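Local coordinates for protein C-type lectin domain family 4 member F (Mus musculus, PDB 6JJJ) that serves as the C-type lectin domain of a trimeric Kupffer-cell receptor with affinity for galactose and fucose, and could take part in endocytosis, at residues N34-S39 against Q65-F70; R46-F51 against Y144-K149; H80-T85 against Q133-M138. All coordinates share one frame; numbering follows the deposited sequence.

Contact 1: residues N34-S39 against Q65-F70; sequences NFYYFS and QEEQAF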
loop_
_atom_site.group_PDB
_atom_site.type_symbol
_atom_site.label_atom_id
_atom_site.label_comp_id
_atom_site.label_asym_id
_atom_site.label_seq_id
_atom_site.Cartn_x
_atom_site.Cartn_y
_atom_site.Cartn_z
ATOM N N ASN A 34 13.309 -6.423 3.200
ATOM C CA ASN A 34 13.605 -5.547 2.078
ATOM C C ASN A 34 12.362 -5.317 1.228
ATOM O O ASN A 34 11.386 -6.072 1.288
ATOM C CB ASN A 34 14.743 -6.115 1.221
ATOM C CG ASN A 34 16.028 -6.320 2.013
ATOM O OD1 ASN A 34 16.743 -5.357 2.311
ATOM N ND2 ASN A 34 16.324 -7.569 2.360
ATOM N N PHE A 35 12.417 -4.254 0.429
ATOM C CA PHE A 35 11.397 -3.964 -0.568
ATOM C C PHE A 35 11.933 -4.286 -1.958
ATOM O O PHE A 35 13.091 -3.994 -2.274
ATOM C CB PHE A 35 10.963 -2.499 -0.501
ATOM C CG PHE A 35 9.996 -2.204 0.609
ATOM C CD1 PHE A 35 8.639 -2.440 0.449
ATOM C CD2 PHE A 35 10.445 -1.686 1.816
ATOM C CE1 PHE A 35 7.750 -2.168 1.474
ATOM C CE2 PHE A 35 9.561 -1.413 2.844
ATOM C CZ PHE A 35 8.214 -1.654 2.674
ATOM N N TYR A 36 11.092 -4.914 -2.775
ATOM C CA TYR A 36 11.461 -5.328 -4.119
ATOM C C TYR A 36 10.552 -4.651 -5.133
ATOM O O TYR A 36 9.352 -4.484 -4.892
ATOM C CB TYR A 36 11.364 -6.846 -4.275
ATOM C CG TYR A 36 12.281 -7.618 -3.362
ATOM C CD1 TYR A 36 11.967 -7.811 -2.023
ATOM C CD2 TYR A 36 13.462 -8.163 -3.843
ATOM C CE1 TYR A 36 12.809 -8.524 -1.192
ATOM C CE2 TYR A 36 14.304 -8.876 -3.020
ATOM C CZ TYR A 36 13.977 -9.055 -1.699
ATOM O OH TYR A 36 14.828 -9.769 -0.888
ATOM N N TYR A 37 11.133 -4.251 -6.263
ATOM C CA TYR A 37 10.395 -3.635 -7.359
ATOM C C TYR A 37 10.601 -4.453 -8.626
ATOM O O TYR A 37 11.734 -4.599 -9.095
ATOM C CB TYR A 37 10.843 -2.188 -7.577
ATOM C CG TYR A 37 10.201 -1.523 -8.770
ATOM C CD1 TYR A 37 8.984 -0.864 -8.656
ATOM C CD2 TYR A 37 10.814 -1.555 -10.015
ATOM C CE1 TYR A 37 8.395 -0.256 -9.753
ATOM C CE2 TYR A 37 10.235 -0.951 -11.111
ATOM C CZ TYR A 37 9.025 -0.304 -10.976
ATOM O OH TYR A 37 8.452 0.297 -12.074
ATOM N N PHE A 38 9.509 -4.967 -9.183
ATOM C CA PHE A 38 9.539 -5.718 -10.434
ATOM C C PHE A 38 9.122 -4.781 -11.560
ATOM O O PHE A 38 7.998 -4.266 -11.561
ATOM C CB PHE A 38 8.634 -6.945 -10.349
ATOM C CG PHE A 38 9.050 -7.913 -9.279
ATOM C CD1 PHE A 38 8.686 -7.698 -7.959
ATOM C CD2 PHE A 38 9.825 -9.020 -9.583
ATOM C CE1 PHE A 38 9.079 -8.574 -6.963
ATOM C CE2 PHE A 38 10.218 -9.902 -8.590
ATOM C CZ PHE A 38 9.844 -9.681 -7.282
ATOM N N SER A 39 10.033 -4.544 -12.500
ATOM C CA SER A 39 9.845 -3.470 -13.461
ATOM C C SER A 39 8.727 -3.808 -14.445
ATOM O O SER A 39 8.391 -4.974 -14.685
ATOM C CB SER A 39 11.145 -3.191 -14.219
ATOM O OG SER A 39 11.506 -4.287 -15.039
ATOM N N GLN A 65 18.005 -18.753 0.114
ATOM C CA GLN A 65 17.360 -19.494 -0.966
ATOM C C GLN A 65 15.854 -19.281 -1.005
ATOM O O GLN A 65 15.268 -19.231 -2.091
ATOM C CB GLN A 65 17.654 -20.991 -0.830
ATOM C CG GLN A 65 16.944 -21.669 0.332
ATOM C CD GLN A 65 17.378 -23.111 0.520
ATOM O OE1 GLN A 65 18.138 -23.654 -0.284
ATOM N NE2 GLN A 65 16.899 -23.739 1.589
ATOM N N GLU A 66 15.206 -19.185 0.160
ATOM C CA GLU A 66 13.795 -18.821 0.194
ATOM C C GLU A 66 13.571 -17.452 -0.433
ATOM O O GLU A 66 12.470 -17.163 -0.919
ATOM C CB GLU A 66 13.272 -18.839 1.630
ATOM C CG GLU A 66 12.871 -20.220 2.125
ATOM C CD GLU A 66 11.970 -20.168 3.346
ATOM O OE1 GLU A 66 11.680 -19.054 3.833
ATOM O OE2 GLU A 66 11.545 -21.243 3.817
ATOM N N GLU A 67 14.587 -16.587 -0.399
ATOM C CA GLU A 67 14.504 -15.314 -1.108
ATOM C C GLU A 67 14.340 -15.537 -2.606
ATOM O O GLU A 67 13.500 -14.900 -3.251
ATOM C CB GLU A 67 15.745 -14.471 -0.824
ATOM C CG GLU A 67 15.787 -13.170 -1.607
ATOM C CD GLU A 67 16.850 -12.222 -1.099
ATOM O OE1 GLU A 67 17.740 -12.671 -0.348
ATOM O OE2 GLU A 67 16.798 -11.025 -1.452
ATOM N N GLN A 68 15.151 -16.434 -3.180
ATOM C CA GLN A 68 15.047 -16.713 -4.609
ATOM C C GLN A 68 13.653 -17.205 -4.970
ATOM O O GLN A 68 13.125 -16.869 -6.037
ATOM C CB GLN A 68 16.100 -17.739 -5.038
ATOM C CG GLN A 68 15.968 -18.151 -6.501
ATOM C CD GLN A 68 17.304 -18.344 -7.202
ATOM O OE1 GLN A 68 18.367 -18.138 -6.618
ATOM N NE2 GLN A 68 17.251 -18.731 -8.473
ATOM N N ALA A 69 13.041 -18.008 -4.097
ATOM C CA ALA A 69 11.683 -18.472 -4.359
ATOM C C ALA A 69 10.743 -17.288 -4.535
ATOM O O ALA A 69 9.983 -17.226 -5.508
ATOM C CB ALA A 69 11.204 -19.377 -3.222
ATOM N N PHE A 70 10.817 -16.314 -3.626
ATOM C CA PHE A 70 9.993 -15.118 -3.747
ATOM C C PHE A 70 10.123 -14.511 -5.137
ATOM O O PHE A 70 9.121 -14.225 -5.802
ATOM C CB PHE A 70 10.389 -14.103 -2.677
ATOM C CG PHE A 70 9.762 -12.762 -2.868
ATOM C CD1 PHE A 70 8.406 -12.584 -2.659
ATOM C CD2 PHE A 70 10.524 -11.680 -3.269
ATOM C CE1 PHE A 70 7.822 -11.348 -2.839
ATOM C CE2 PHE A 70 9.947 -10.440 -3.451
ATOM C CZ PHE A 70 8.595 -10.272 -3.235
#
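Y36 reaches from its strand to two residues of helix 65-75, E67 and F70, one turn apart. The phenol hydroxyl donates a hydrogen bond to E67 OE2; the modelled separation of 2.4 Å between Y36 OH and E67 OE2 is too short to take literally at this resolution. The carboxylate oxygen arrives at the rim of the phenol ring, near its plane, while the carboxylate plane stands almost perpendicular (85°) to the ring. Beside this polar link the same ring offers a face to F70: F70 CE2 lies 3.6 Å from Y36 CD1, and the two rings form an edge-to-face pair with planes 60° apart and centroids separated by 5.1 Å. CE2 of F70 also comes to 3.9 Å from F38 CZ, meeting the F38 ring at its edge, so one corner of a phenyl group fits against two strand rings and makes an aromatic cluster.

Further out, E67 suits its place because its extended chain, with CG anti to the backbone N (chi1 176°), brings a carboxylate, probably charged, into a buried setting where both oxygens find partners. K149 NZ forms a salt bridge with OE2, and the backbone N of T63 donates to OE1. Tyrosine is an apt partner, combining a flat apolar face with a polar tip. F31 stacks on F70, and R40 of the second subunit packs against it. Side chains thus bridge helix 65-70 and strand 34-38, whose axes stay 12.1 Å apart; the strand runs between strands 28-31 and 147-151, and F38 also meets L71 and T74 of the helix.

Contact 2: residues R46-F51 against Y144-K149; sequences REAEKF and YPWVCK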
loop_
_atom_site.group_PDB
_atom_site.type_symbol
_atom_site.label_atom_id
_atom_site.label_comp_id
_atom_site.label_asym_id
_atom_site.label_seq_id
_atom_site.Cartn_x
_atom_site.Cartn_y
_atom_site.Cartn_z
ATOM N N ARG A 46 22.885 -2.168 -17.381
ATOM C CA ARG A 46 23.309 -0.921 -16.747
ATOM C C ARG A 46 22.132 0.039 -16.589
ATOM O O ARG A 46 21.921 0.611 -15.514
ATOM C CB ARG A 46 24.433 -0.241 -17.537
ATOM C CG ARG A 46 23.990 0.364 -18.854
ATOM C CD ARG A 46 25.153 0.993 -19.618
ATOM N NE ARG A 46 24.712 1.539 -20.899
ATOM C CZ ARG A 46 24.740 0.874 -22.051
ATOM N NH1 ARG A 46 25.208 -0.364 -22.095
ATOM N NH2 ARG A 46 24.303 1.451 -23.162
ATOM N N GLU A 47 21.348 0.226 -17.656
ATOM C CA GLU A 47 20.184 1.099 -17.570
ATOM C C GLU A 47 19.256 0.640 -16.455
ATOM O O GLU A 47 18.641 1.460 -15.761
ATOM C CB GLU A 47 19.447 1.130 -18.906
ATOM C CG GLU A 47 20.237 1.744 -20.050
ATOM C CD GLU A 47 20.154 3.259 -20.083
ATOM O OE1 GLU A 47 19.027 3.797 -20.101
ATOM O OE2 GLU A 47 21.220 3.912 -20.095
ATOM N N ALA A 48 19.151 -0.677 -16.263
ATOM C CA ALA A 48 18.358 -1.193 -15.155
ATOM C C ALA A 48 18.970 -0.787 -13.820
ATOM O O ALA A 48 18.249 -0.478 -12.864
ATOM C CB ALA A 48 18.237 -2.715 -15.258
ATOM N N GLU A 49 20.304 -0.777 -13.735
ATOM C CA GLU A 49 20.963 -0.412 -12.486
ATOM C C GLU A 49 20.849 1.084 -12.226
ATOM O O GLU A 49 20.612 1.504 -11.086
ATOM C CB GLU A 49 22.427 -0.849 -12.525
ATOM C CG GLU A 49 23.259 -0.346 -11.355
ATOM C CD GLU A 49 22.783 -0.876 -10.012
ATOM O OE1 GLU A 49 21.794 -1.637 -9.980
ATOM O OE2 GLU A 49 23.397 -0.518 -8.985
ATOM N N LYS A 50 21.009 1.904 -13.268
ATOM C CA LYS A 50 20.809 3.340 -13.115
ATOM C C LYS A 50 19.432 3.640 -12.531
ATOM O O LYS A 50 19.271 4.579 -11.740
ATOM C CB LYS A 50 20.988 4.041 -14.462
ATOM C CG LYS A 50 22.375 3.888 -15.075
ATOM C CD LYS A 50 23.314 4.983 -14.568
ATOM C CE LYS A 50 24.739 4.789 -15.066
ATOM N NZ LYS A 50 24.843 4.839 -16.552
ATOM N N PHE A 51 18.426 2.837 -12.890
ATOM C CA PHE A 51 17.097 3.013 -12.312
ATOM C C PHE A 51 17.109 2.675 -10.824
ATOM O O PHE A 51 16.716 3.492 -9.984
ATOM C CB PHE A 51 16.071 2.143 -13.052
ATOM C CG PHE A 51 14.663 2.280 -12.524
ATOM C CD1 PHE A 51 14.263 1.609 -11.378
ATOM C CD2 PHE A 51 13.740 3.080 -13.180
ATOM C CE1 PHE A 51 12.975 1.741 -10.892
ATOM C CE2 PHE A 51 12.449 3.212 -12.700
ATOM C CZ PHE A 51 12.065 2.541 -11.555
ATOM N N TYR A 144 16.391 -6.707 -20.918
ATOM C CA TYR A 144 15.442 -7.467 -20.125
ATOM C C TYR A 144 14.826 -6.573 -19.058
ATOM O O TYR A 144 15.349 -5.495 -18.759
ATOM C CB TYR A 144 16.114 -8.662 -19.433
ATOM C CG TYR A 144 16.520 -9.777 -20.361
ATOM C CD1 TYR A 144 15.624 -10.780 -20.707
ATOM C CD2 TYR A 144 17.804 -9.835 -20.883
ATOM C CE1 TYR A 144 15.995 -11.803 -21.552
ATOM C CE2 TYR A 144 18.182 -10.853 -21.728
ATOM C CZ TYR A 144 17.276 -11.835 -22.059
ATOM O OH TYR A 144 17.657 -12.853 -22.903
ATOM N N PRO A 145 13.709 -6.989 -18.459
ATOM C CA PRO A 145 13.248 -6.321 -17.229
ATOM C C PRO A 145 14.173 -6.666 -16.071
ATOM O O PRO A 145 15.159 -7.385 -16.265
ATOM C CB PRO A 145 11.830 -6.869 -17.029
ATOM C CG PRO A 145 11.833 -8.190 -17.743
ATOM C CD PRO A 145 12.798 -8.063 -18.899
ATOM N N TRP A 146 13.877 -6.179 -14.870
ATOM C CA TRP A 146 14.803 -6.332 -13.756
ATOM C C TRP A 146 14.042 -6.306 -12.438
ATOM O O TRP A 146 12.822 -6.139 -12.399
ATOM C CB TRP A 146 15.856 -5.223 -13.765
ATOM C CG TRP A 146 15.258 -3.866 -13.519
ATOM C CD1 TRP A 146 15.089 -3.252 -12.313
ATOM C CD2 TRP A 146 14.738 -2.967 -14.503
ATOM N NE1 TRP A 146 14.503 -2.021 -12.487
ATOM C CE2 TRP A 146 14.277 -1.824 -13.823
ATOM C CE3 TRP A 146 14.618 -3.016 -15.897
ATOM C CZ2 TRP A 146 13.708 -0.739 -14.487
ATOM C CZ3 TRP A 146 14.055 -1.939 -16.554
ATOM C CH2 TRP A 146 13.606 -0.817 -15.850
ATOM N N VAL A 147 14.785 -6.469 -11.345
ATOM C CA VAL A 147 14.237 -6.372 -9.996
ATOM C C VAL A 147 15.224 -5.608 -9.120
ATOM O O VAL A 147 16.407 -5.956 -9.056
ATOM C CB VAL A 147 13.933 -7.768 -9.414
ATOM C CG1 VAL A 147 15.164 -8.661 -9.510
ATOM C CG2 VAL A 147 13.438 -7.655 -7.985
ATOM N N CYS A 148 14.732 -4.578 -8.437
ATOM C CA CYS A 148 15.527 -3.813 -7.485
ATOM C C CYS A 148 15.258 -4.301 -6.066
ATOM O O CYS A 148 14.184 -4.828 -5.768
ATOM C CB CYS A 148 15.208 -2.316 -7.565
ATOM S SG CYS A 148 15.273 -1.544 -9.206
ATOM N N LYS A 149 16.242 -4.109 -5.184
ATOM C CA LYS A 149 16.083 -4.426 -3.769
ATOM C C LYS A 149 16.480 -3.225 -2.921
ATOM O O LYS A 149 17.449 -2.525 -3.228
ATOM C CB LYS A 149 16.918 -5.651 -3.352
ATOM C CG LYS A 149 16.770 -6.014 -1.875
ATOM C CD LYS A 149 17.087 -7.478 -1.596
ATOM C CE LYS A 149 18.578 -7.717 -1.399
ATOM N NZ LYS A 149 18.857 -9.120 -0.971
#
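A48 sets its small methyl group over one face of the W146 indole, with A48 CB 3.6 Å from W146 CD2. The alanine CA adds a CH-pi contact, standing 4.2 Å from the centroid of the six-membered ring and 16° off its normal. A small residue suits this place, since it lets the helix backbone come near a broad indole. One turn later, F51 receives the far end of the same side chain: W146 CZ2 sits above the F51 ring, displaced toward its rim and 3.7 Å from F51 CG. The side chains cross at about a right angle. W146 has its CG between the backbone N and the carbonyl carbon (chi1 66°), a torsion that swings the indole across the helix, one face against A48, CZ2 over F51. C148 completes the tight part, its sulfur approaching the edge of F51 in a sulfur-aromatic contact, with SG 4.0 Å from F51 CD1.

The other flank of the helix differs: R46, E47 and K50 are exposed, and charged chains suit that solvent side. F51, only partly buried, is also met by the ring of Y37.

C148 is bonded to C52, just beyond F51, so a disulfide joins the helix to the strand beside the apolar contact. This pairing of helix 45-54 with the C-terminal strand 147-151 is characteristic of the C-type lectin fold.

Contact 3: residues H80-T85 against Q133-M138; sequences HWIGLT and QQWNDM. With CA (calcium ion), chain H.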
loop_
_atom_site.group_PDB
_atom_site.type_symbol
_atom_site.label_atom_id
_atom_site.label_comp_id
_atom_site.label_asym_id
_atom_site.label_seq_id
_atom_site.Cartn_x
_atom_site.Cartn_y
_atom_site.Cartn_z
ATOM N N HIS A 80 14.350 -11.844 -15.624
ATOM C CA HIS A 80 14.566 -10.572 -14.948
ATOM C C HIS A 80 16.038 -10.416 -14.603
ATOM O O HIS A 80 16.624 -11.291 -13.957
ATOM C CB HIS A 80 13.757 -10.465 -13.646
ATOM C CG HIS A 80 12.352 -9.981 -13.812
ATOM N ND1 HIS A 80 12.017 -8.931 -14.637
ATOM C CD2 HIS A 80 11.201 -10.365 -13.210
ATOM C CE1 HIS A 80 10.718 -8.706 -14.555
ATOM N NE2 HIS A 80 10.197 -9.567 -13.701
ATOM N N TRP A 81 16.623 -9.288 -14.998
ATOM C CA TRP A 81 17.989 -8.982 -14.597
ATOM C C TRP A 81 18.152 -9.060 -13.085
ATOM O O TRP A 81 17.173 -8.899 -12.349
ATOM C CB TRP A 81 18.395 -7.579 -15.047
ATOM C CG TRP A 81 18.774 -7.434 -16.470
ATOM C CD1 TRP A 81 18.311 -6.498 -17.344
ATOM C CD2 TRP A 81 19.714 -8.234 -17.194
ATOM N NE1 TRP A 81 18.903 -6.663 -18.570
ATOM C CE2 TRP A 81 19.766 -7.726 -18.506
ATOM C CE3 TRP A 81 20.511 -9.333 -16.862
ATOM C CZ2 TRP A 81 20.584 -8.281 -19.487
ATOM C CZ3 TRP A 81 21.323 -9.881 -17.836
ATOM C CH2 TRP A 81 21.354 -9.354 -19.132
ATOM N N ILE A 82 19.377 -9.299 -12.611
ATOM C CA ILE A 82 19.721 -9.173 -11.202
ATOM C C ILE A 82 21.143 -8.636 -11.100
ATOM O O ILE A 82 21.854 -8.495 -12.097
ATOM C CB ILE A 82 19.578 -10.505 -10.438
ATOM C CG1 ILE A 82 20.268 -11.642 -11.189
ATOM C CG2 ILE A 82 18.105 -10.833 -10.218
ATOM C CD1 ILE A 82 20.368 -12.924 -10.390
ATOM N N GLY A 83 21.562 -8.360 -9.867
ATOM C CA GLY A 83 22.784 -7.621 -9.618
ATOM C C GLY A 83 24.071 -8.418 -9.592
ATOM O O GLY A 83 25.007 -8.052 -8.873
ATOM N N LEU A 84 24.141 -9.498 -10.363
ATOM C CA LEU A 84 25.343 -10.314 -10.454
ATOM C C LEU A 84 26.060 -10.051 -11.773
ATOM O O LEU A 84 25.433 -9.738 -12.789
ATOM C CB LEU A 84 25.002 -11.800 -10.337
ATOM C CG LEU A 84 26.128 -12.725 -9.870
ATOM C CD1 LEU A 84 26.631 -12.322 -8.494
ATOM C CD2 LEU A 84 25.663 -14.177 -9.868
ATOM N N THR A 85 27.387 -10.159 -11.742
ATOM C CA THR A 85 28.185 -9.946 -12.942
ATOM C C THR A 85 29.645 -10.288 -12.673
ATOM O O THR A 85 30.151 -10.086 -11.565
ATOM C CB THR A 85 28.073 -8.494 -13.437
ATOM O OG1 THR A 85 28.997 -8.276 -14.512
ATOM C CG2 THR A 85 28.365 -7.515 -12.305
ATOM N N GLN A 133 13.783 -19.278 -14.085
ATOM C CA GLN A 133 13.639 -20.184 -12.955
ATOM C C GLN A 133 14.974 -20.537 -12.320
ATOM O O GLN A 133 14.986 -21.057 -11.199
ATOM C CB GLN A 133 12.934 -21.485 -13.365
ATOM C CG GLN A 133 11.428 -21.421 -13.265
ATOM C CD GLN A 133 10.810 -22.795 -13.077
ATOM O OE1 GLN A 133 11.512 -23.808 -13.052
ATOM N NE2 GLN A 133 9.499 -22.827 -12.865
ATOM N N GLN A 134 16.087 -20.273 -12.996
ATOM C CA GLN A 134 17.421 -20.429 -12.441
ATOM C C GLN A 134 18.300 -19.442 -13.197
ATOM O O GLN A 134 17.973 -19.024 -14.311
ATOM C CB GLN A 134 17.914 -21.874 -12.571
ATOM C CG GLN A 134 17.115 -22.881 -11.715
ATOM C CD GLN A 134 17.893 -24.151 -11.426
ATOM O OE1 GLN A 134 18.655 -24.625 -12.265
ATOM N NE2 GLN A 134 17.636 -24.756 -10.269
ATOM N N TRP A 135 19.412 -19.060 -12.582
ATOM C CA TRP A 135 20.226 -17.995 -13.145
ATOM C C TRP A 135 20.765 -18.377 -14.521
ATOM O O TRP A 135 20.903 -19.553 -14.861
ATOM C CB TRP A 135 21.397 -17.668 -12.225
ATOM C CG TRP A 135 20.990 -17.227 -10.874
ATOM C CD1 TRP A 135 19.725 -16.958 -10.445
ATOM C CD2 TRP A 135 21.852 -16.996 -9.759
ATOM N NE1 TRP A 135 19.745 -16.576 -9.128
ATOM C CE2 TRP A 135 21.040 -16.590 -8.683
ATOM C CE3 TRP A 135 23.233 -17.094 -9.564
ATOM C CZ2 TRP A 135 21.563 -16.280 -7.431
ATOM C CZ3 TRP A 135 23.750 -16.788 -8.322
ATOM C CH2 TRP A 135 22.918 -16.385 -7.270
ATOM N N ASN A 136 21.065 -17.356 -15.320
ATOM C CA ASN A 136 21.765 -17.542 -16.584
ATOM C C ASN A 136 22.554 -16.274 -16.872
ATOM O O ASN A 136 21.988 -15.177 -16.846
ATOM C CB ASN A 136 20.801 -17.835 -17.738
ATOM C CG ASN A 136 21.486 -17.779 -19.094
ATOM O OD1 ASN A 136 22.620 -18.235 -19.249
ATOM N ND2 ASN A 136 20.800 -17.211 -20.082
ATOM N N ASP A 137 23.856 -16.413 -17.114
ATOM C CA ASP A 137 24.646 -15.261 -17.526
ATOM C C ASP A 137 24.277 -14.886 -18.959
ATOM O O ASP A 137 23.972 -15.749 -19.788
ATOM C CB ASP A 137 26.144 -15.541 -17.387
ATOM C CG ASP A 137 26.660 -16.563 -18.373
ATOM O OD1 ASP A 137 25.873 -17.392 -18.871
ATOM O OD2 ASP A 137 27.880 -16.530 -18.636
ATOM N N MET A 138 24.276 -13.586 -19.243
ATOM C CA MET A 138 23.684 -13.073 -20.469
ATOM C C MET A 138 24.469 -11.860 -20.941
ATOM O O MET A 138 25.195 -11.226 -20.172
ATOM C CB MET A 138 22.206 -12.716 -20.241
ATOM C CG MET A 138 21.483 -12.167 -21.447
ATOM S SD MET A 138 21.466 -13.363 -22.800
ATOM C CE MET A 138 20.864 -12.349 -24.145
HETATM CA CA CA H . 24.243 -18.001 -21.068
HETATM O O HOH W 1 23.002 -19.203 -22.563
#
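W81, the first residue of its strand to touch the other segment, extends the benzo end of its indole to M138. W81 CH2 lies 3.6 Å from M138 CB, and the two side chains cross at about a right angle. The methionine contributes the root of its side chain here; the flexible chain then bends at chi2 (61°), carrying the sulfur away from the tryptophan.

I82 comes next and turns to W135. Its CD1 methyl rests over a face of the indole, 4.0 Å from the centroid of the five-membered ring and 13° off the ring normal, a CH-pi contact that suits a slim, extended isoleucine tip. Beyond G83, L84 approaches the other end of that indole with its CD2 branch, 3.6 Å from W135 CZ3. One large flat side chain is therefore shared by two branched aliphatic ones.

W135, N136 and D137 form the WND motif of C-type lectins, in which the tryptophan faces the core while its neighbours hold calcium. N136 OD1, D137 OD1 and the D137 carbonyl oxygen all bind the ion, the last at 2.6 Å from D137 O to the calcium; a water, D116 and E126 complete the site. Strand 128-131 runs between strands 80-85 and 135-138 in their antiparallel sheet, so these side chains meet across an intervening strand, where V129 also touches I82 and L84; Q68 of helix 65-75 packs against W135.

How the contacts relate
All three contacts lie within the buried interior of one lectin domain. Contacts 1 and 2, centres about 14 Å apart, share a sheet in which strands 34-38 and 147-151 are neighbours; a salt bridge from E67 OE2 to K149 NZ (2.8 Å) joins them, and S39 OG and W146 N, 3.0 Å apart, probably form a hydrogen bond. Contact 3 nests within the chain loop that contact 2 closes, centres about 11 Å apart, and P145 O probably accepts a bond from W81 N at 2.7 Å. Helix 65-75 leads from contact 1 into strand 80-85 of contact 3, about 13 Å between centres. Contact 3 alone includes calcium ligands, at what is probably the sugar-binding site, as in related lectins.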